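Local coordinates for protein hydrolase (Thermus thermophilus, PDB 1UFO) that probably hydrolyses an ester or similar bond, as an alpha/beta hydrolase fold enzyme whose natural substrate is not established, at residues 128-133 against 233-238; 166-171 against 199-204. One frame throughout, in Å; residues are numbered along the deposited sequence.

Interaction 1: 128-133 against 233-238; sequences RPRGVL and HWLEAR
R130 reaches over to the carbonyl-lined end of helix 221-236 and so ties the loop entering strand 132-135, which lies between 107-112 and 175-180 in the alpha/beta hydrolase sheet, to the last helix of the chain. NH1 of R130 donates a hydrogen bond to O of W234 at 3.1 Å, with an N-H...O angle of 163°. The acceptor lies at the guanidinium edge, only 7° out of its plane. O of L235 is 3.2 Å from R130 NH1. Two bends, at chi2 (-79°) and chi3, fold the arginine chain so that NH1 faces these carbonyls. A positive group at a helix C-terminus would be expected to be favoured by the helix dipole.

Beyond the polar bonds the two segments touch little. W234 starts toward the loop, its CB in van der Waals contact with R130 O at 4.2 Å, but its ring turns away to pack on P174 and R206. F108 of strand 107-112 touches the side chains of both R130 and L235.

A water extends the polar network to the chain terminus, where two like charges stay apart, R130 NH1 lying 5.2 Å from R238 NH2. That water accepts from both, 3.0 Å from R130 NH1 and 3.0 Å from R238 NH2.

Interaction 2: 166-171 against 199-204; sequences RGEAYG and RPHYPE
Two backbone carbonyls hold one water between the segments: it donates to O of H201 at 2.8 Å and to O of G167 at 2.9 Å, so both protons of the water are spent on the bridge. No direct hydrogen bond crosses here, and the rest is van der Waals contact, ring on backbone and side chain on side chain.

H201 lays one face of its imidazole against the G167-E168 peptide. G167 C sits 3.4 Å above the ring plane and E168 N 3.3 Å above it, both displaced toward the rim. G167, with no side chain, lets the ring come down on its backbone, its CA lying 3.5 Å from H201 CD2. CG of H201 stands anti to its carbonyl carbon (chi1 -58°), which carries the ring toward the helical turn. E168 runs beside the imidazole, pointing the same way, and its OE1 comes 3.5 Å from H201 CE1, with the carboxylate and ring planes 66° apart.

In the alpha/beta hydrolase fold, this contact joins two loops on the way into neighbouring parallel strands: the loop with 166-171 leads to strand 175-180, while the loop with 199-204 follows helix 188-198 and leads to strand 207-212, outermost on that side within this chain.

Deeper in, two buried tyrosines cross at about a right angle. The hydroxyl of Y202 arrives at the edge of the Y170 ring, near its plane, with OH 3.5 Å from Y170 CD1, while Y202 CE1 packs 3.9 Å from Y170 CB. Both phenols have polar partners elsewhere. Y170 OH hydrogen-bonds ND1 of H120 on helix 114-124, against which its side chain also packs through L123 and A124; Y202 OH hydrogen-bonds the main-chain O of V173.

Interaction 2 is nested within the chain loop closed by interaction 1, their centres about 16 Å apart. R128, which takes no part in the contact with 233-238, ties 128-133 to 166-171: its NH1 lies 2.9 Å from A169 O, a probable hydrogen bond, and its CZ packs 3.6 Å from G171 CA. The two arginines of 128-133 thus serve different neighbours, R130 the last helix and R128 the turn at 166-171. Segments 128-133 and 166-171 both rest on helix 114-124, P129 and Y170 each touching L123. This helix follows S113, the probable nucleophile of a Ser-His-Asp triad with H217 and D183; none of the three belongs to either contact.

Interaction 1: 128-133 against 233-238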
# COMPACT_ATOMS: atom_id res chain seq x y z
N ARG A 128 -12.91 14.77 12.09
CA ARG A 128 -12.47 14.88 10.71
C ARG A 128 -11.00 15.25 10.52
O ARG A 128 -10.68 16.42 10.19
CB ARG A 128 -13.37 15.89 9.99
CG ARG A 128 -14.84 15.49 9.93
CD ARG A 128 -15.12 14.38 8.89
NE ARG A 128 -16.49 13.86 8.94
CZ ARG A 128 -17.58 14.43 8.43
NH1 ARG A 128 -18.76 13.82 8.61
NH2 ARG A 128 -17.50 15.56 7.70
N PRO A 129 -10.08 14.30 10.75
CA PRO A 129 -8.65 14.55 10.57
C PRO A 129 -8.41 14.54 9.04
O PRO A 129 -9.31 14.24 8.24
CB PRO A 129 -7.97 13.38 11.25
CG PRO A 129 -8.98 12.21 11.01
CD PRO A 129 -10.37 12.88 11.08
N ARG A 130 -7.18 14.84 8.63
CA ARG A 130 -6.84 14.87 7.23
C ARG A 130 -6.68 13.46 6.65
O ARG A 130 -6.68 13.31 5.43
CB ARG A 130 -5.55 15.68 7.03
CG ARG A 130 -5.89 17.17 7.17
CD ARG A 130 -6.56 17.69 5.81
NE ARG A 130 -5.58 17.58 4.73
CZ ARG A 130 -4.68 18.53 4.43
NH1 ARG A 130 -3.81 18.32 3.43
NH2 ARG A 130 -4.67 19.70 5.11
N GLY A 131 -6.45 12.45 7.51
CA GLY A 131 -6.30 11.09 6.98
C GLY A 131 -6.06 10.20 8.18
O GLY A 131 -5.71 10.67 9.27
N VAL A 132 -6.30 8.90 7.99
CA VAL A 132 -6.16 7.95 9.11
C VAL A 132 -5.45 6.70 8.64
O VAL A 132 -5.77 6.21 7.53
CB VAL A 132 -7.59 7.50 9.56
CG1 VAL A 132 -7.48 6.40 10.65
CG2 VAL A 132 -8.36 8.72 10.19
N LEU A 133 -4.49 6.21 9.46
CA LEU A 133 -3.84 4.91 9.20
C LEU A 133 -4.39 3.95 10.26
O LEU A 133 -4.33 4.20 11.45
CB LEU A 133 -2.30 4.98 9.39
CG LEU A 133 -1.64 6.07 8.53
CD1 LEU A 133 -0.12 6.00 8.84
CD2 LEU A 133 -1.80 5.76 7.03
N HIS A 233 0.90 11.72 0.70
CA HIS A 233 0.06 11.99 -0.47
C HIS A 233 -1.12 12.90 -0.07
O HIS A 233 -1.41 13.89 -0.74
CB HIS A 233 -0.50 10.64 -0.98
CG HIS A 233 -1.40 10.82 -2.16
ND1 HIS A 233 -0.92 11.14 -3.41
CD2 HIS A 233 -2.76 10.85 -2.25
CE1 HIS A 233 -1.95 11.37 -4.21
NE2 HIS A 233 -3.08 11.20 -3.53
N TRP A 234 -1.80 12.57 1.04
CA TRP A 234 -2.95 13.37 1.43
C TRP A 234 -2.55 14.75 2.01
O TRP A 234 -3.28 15.69 1.87
CB TRP A 234 -3.90 12.60 2.40
CG TRP A 234 -4.58 11.50 1.62
CD1 TRP A 234 -4.36 10.09 1.70
CD2 TRP A 234 -5.47 11.69 0.53
NE1 TRP A 234 -5.06 9.50 0.69
CE2 TRP A 234 -5.75 10.42 -0.03
CE3 TRP A 234 -6.07 12.82 -0.03
CZ2 TRP A 234 -6.61 10.27 -1.16
CZ3 TRP A 234 -6.92 12.68 -1.11
CH2 TRP A 234 -7.18 11.41 -1.67
N LEU A 235 -1.36 14.84 2.62
CA LEU A 235 -0.91 16.14 3.13
C LEU A 235 -0.64 17.11 1.97
O LEU A 235 -0.87 18.33 2.08
CB LEU A 235 0.40 15.96 3.89
CG LEU A 235 1.08 17.21 4.51
CD1 LEU A 235 0.11 17.88 5.43
CD2 LEU A 235 2.33 16.74 5.26
N GLU A 236 -0.10 16.58 0.89
CA GLU A 236 0.29 17.38 -0.25
C GLU A 236 -0.85 17.65 -1.18
O GLU A 236 -0.71 18.51 -2.10
CB GLU A 236 1.43 16.66 -0.96
CG GLU A 236 2.76 16.74 -0.24
CD GLU A 236 3.82 15.78 -0.75
OE1 GLU A 236 3.72 15.36 -1.92
OE2 GLU A 236 4.71 15.44 0.00
N ALA A 237 -1.97 16.98 -0.99
CA ALA A 237 -3.10 17.12 -1.91
C ALA A 237 -3.73 18.49 -1.88
O ALA A 237 -3.83 19.13 -0.83
CB ALA A 237 -4.16 16.04 -1.67
N ARG A 238 -4.12 18.95 -3.07
CA ARG A 238 -4.71 20.27 -3.21
C ARG A 238 -5.92 20.22 -4.11
O ARG A 238 -6.86 20.97 -3.80
CB ARG A 238 -3.70 21.27 -3.78
CG ARG A 238 -2.61 21.65 -2.79
CD ARG A 238 -3.22 22.30 -1.54
NE ARG A 238 -2.55 21.93 -0.30
CZ ARG A 238 -1.29 22.21 -0.00
NH1 ARG A 238 -0.53 22.88 -0.87
NH2 ARG A 238 -0.78 21.84 1.16
OXT ARG A 238 -5.91 19.45 -5.10
O HOH W 1 -2.07 20.71 3.67

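Interaction 2: 166-171 against 199-204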
# COMPACT_ATOMS: atom_id res chain seq x y z
N ARG A 166 -21.43 2.88 10.18
CA ARG A 166 -21.90 4.30 10.14
C ARG A 166 -21.01 5.10 9.14
O ARG A 166 -20.61 6.25 9.40
CB ARG A 166 -21.79 4.90 11.58
CG ARG A 166 -22.54 4.05 12.64
CD ARG A 166 -22.18 4.45 14.03
NE ARG A 166 -22.53 5.84 14.21
CZ ARG A 166 -22.17 6.57 15.26
NH1 ARG A 166 -22.55 7.85 15.36
NH2 ARG A 166 -21.41 6.03 16.19
N GLY A 167 -20.78 4.51 7.96
CA GLY A 167 -19.89 5.13 6.97
C GLY A 167 -20.27 6.50 6.53
O GLY A 167 -19.46 7.32 6.17
N GLU A 168 -21.56 6.75 6.55
CA GLU A 168 -22.01 8.05 6.13
C GLU A 168 -21.51 9.17 7.08
O GLU A 168 -21.45 10.33 6.68
CB GLU A 168 -23.53 8.01 6.03
CG GLU A 168 -24.28 7.90 7.34
CD GLU A 168 -24.26 6.53 8.00
OE1 GLU A 168 -23.96 5.49 7.35
OE2 GLU A 168 -24.60 6.52 9.21
N ALA A 169 -21.08 8.85 8.30
CA ALA A 169 -20.61 9.88 9.23
C ALA A 169 -19.08 10.13 9.05
O ALA A 169 -18.55 11.09 9.60
CB ALA A 169 -20.89 9.44 10.71
N TYR A 170 -18.43 9.26 8.27
CA TYR A 170 -16.94 9.36 8.06
C TYR A 170 -16.50 10.50 7.17
O TYR A 170 -15.30 10.82 7.12
CB TYR A 170 -16.39 8.05 7.46
CG TYR A 170 -16.24 6.87 8.45
CD1 TYR A 170 -15.06 6.09 8.43
CD2 TYR A 170 -17.26 6.48 9.34
CE1 TYR A 170 -14.88 4.98 9.29
CE2 TYR A 170 -17.09 5.36 10.19
CZ TYR A 170 -15.92 4.63 10.15
OH TYR A 170 -15.81 3.55 10.93
N GLY A 171 -17.46 11.11 6.44
CA GLY A 171 -17.12 12.25 5.61
C GLY A 171 -16.04 12.05 4.55
O GLY A 171 -15.35 13.01 4.17
N ARG A 199 -17.28 0.89 1.95
CA ARG A 199 -17.21 1.16 0.51
C ARG A 199 -18.30 2.01 -0.12
O ARG A 199 -17.99 2.93 -0.87
CB ARG A 199 -17.11 -0.13 -0.30
CG ARG A 199 -17.30 0.11 -1.78
CD ARG A 199 -17.47 -1.26 -2.48
NE ARG A 199 -18.70 -1.95 -2.07
CZ ARG A 199 -19.93 -1.58 -2.39
NH1 ARG A 199 -20.95 -2.29 -1.94
NH2 ARG A 199 -20.15 -0.54 -3.19
N PRO A 200 -19.59 1.75 0.16
CA PRO A 200 -20.65 2.56 -0.45
C PRO A 200 -20.61 4.02 -0.02
O PRO A 200 -21.18 4.88 -0.69
CB PRO A 200 -21.92 1.88 0.02
CG PRO A 200 -21.48 0.45 0.47
CD PRO A 200 -20.14 0.67 1.02
N HIS A 201 -19.94 4.28 1.10
CA HIS A 201 -19.82 5.64 1.64
C HIS A 201 -18.53 6.39 1.26
O HIS A 201 -18.28 7.50 1.73
CB HIS A 201 -19.94 5.55 3.17
CG HIS A 201 -21.21 4.93 3.63
ND1 HIS A 201 -22.43 5.56 3.51
CD2 HIS A 201 -21.47 3.72 4.20
CE1 HIS A 201 -23.39 4.78 3.98
NE2 HIS A 201 -22.84 3.66 4.41
N TYR A 202 -17.71 5.77 0.44
CA TYR A 202 -16.46 6.33 -0.08
C TYR A 202 -16.53 6.26 -1.64
O TYR A 202 -15.67 5.66 -2.33
CB TYR A 202 -15.29 5.54 0.46
CG TYR A 202 -14.85 6.03 1.83
CD1 TYR A 202 -15.52 5.69 3.00
CD2 TYR A 202 -13.76 6.84 1.93
CE1 TYR A 202 -15.07 6.18 4.26
CE2 TYR A 202 -13.30 7.32 3.11
CZ TYR A 202 -13.97 6.96 4.30
OH TYR A 202 -13.46 7.33 5.54
N PRO A 203 -17.57 6.88 -2.21
CA PRO A 203 -17.78 6.92 -3.68
C PRO A 203 -16.71 7.71 -4.45
O PRO A 203 -16.68 7.65 -5.71
CB PRO A 203 -19.17 7.60 -3.82
CG PRO A 203 -19.19 8.55 -2.65
CD PRO A 203 -18.65 7.63 -1.53
N GLU A 204 -15.81 8.40 -3.73
CA GLU A 204 -14.82 9.18 -4.43
C GLU A 204 -13.45 8.62 -4.09
O GLU A 204 -12.42 9.28 -4.23
CB GLU A 204 -14.95 10.68 -4.07
CG GLU A 204 -16.36 11.22 -4.61
CD GLU A 204 -16.43 12.71 -4.83
OE1 GLU A 204 -15.44 13.22 -5.35
OE2 GLU A 204 -17.48 13.32 -4.47
O HOH W 2 -17.91 8.73 4.17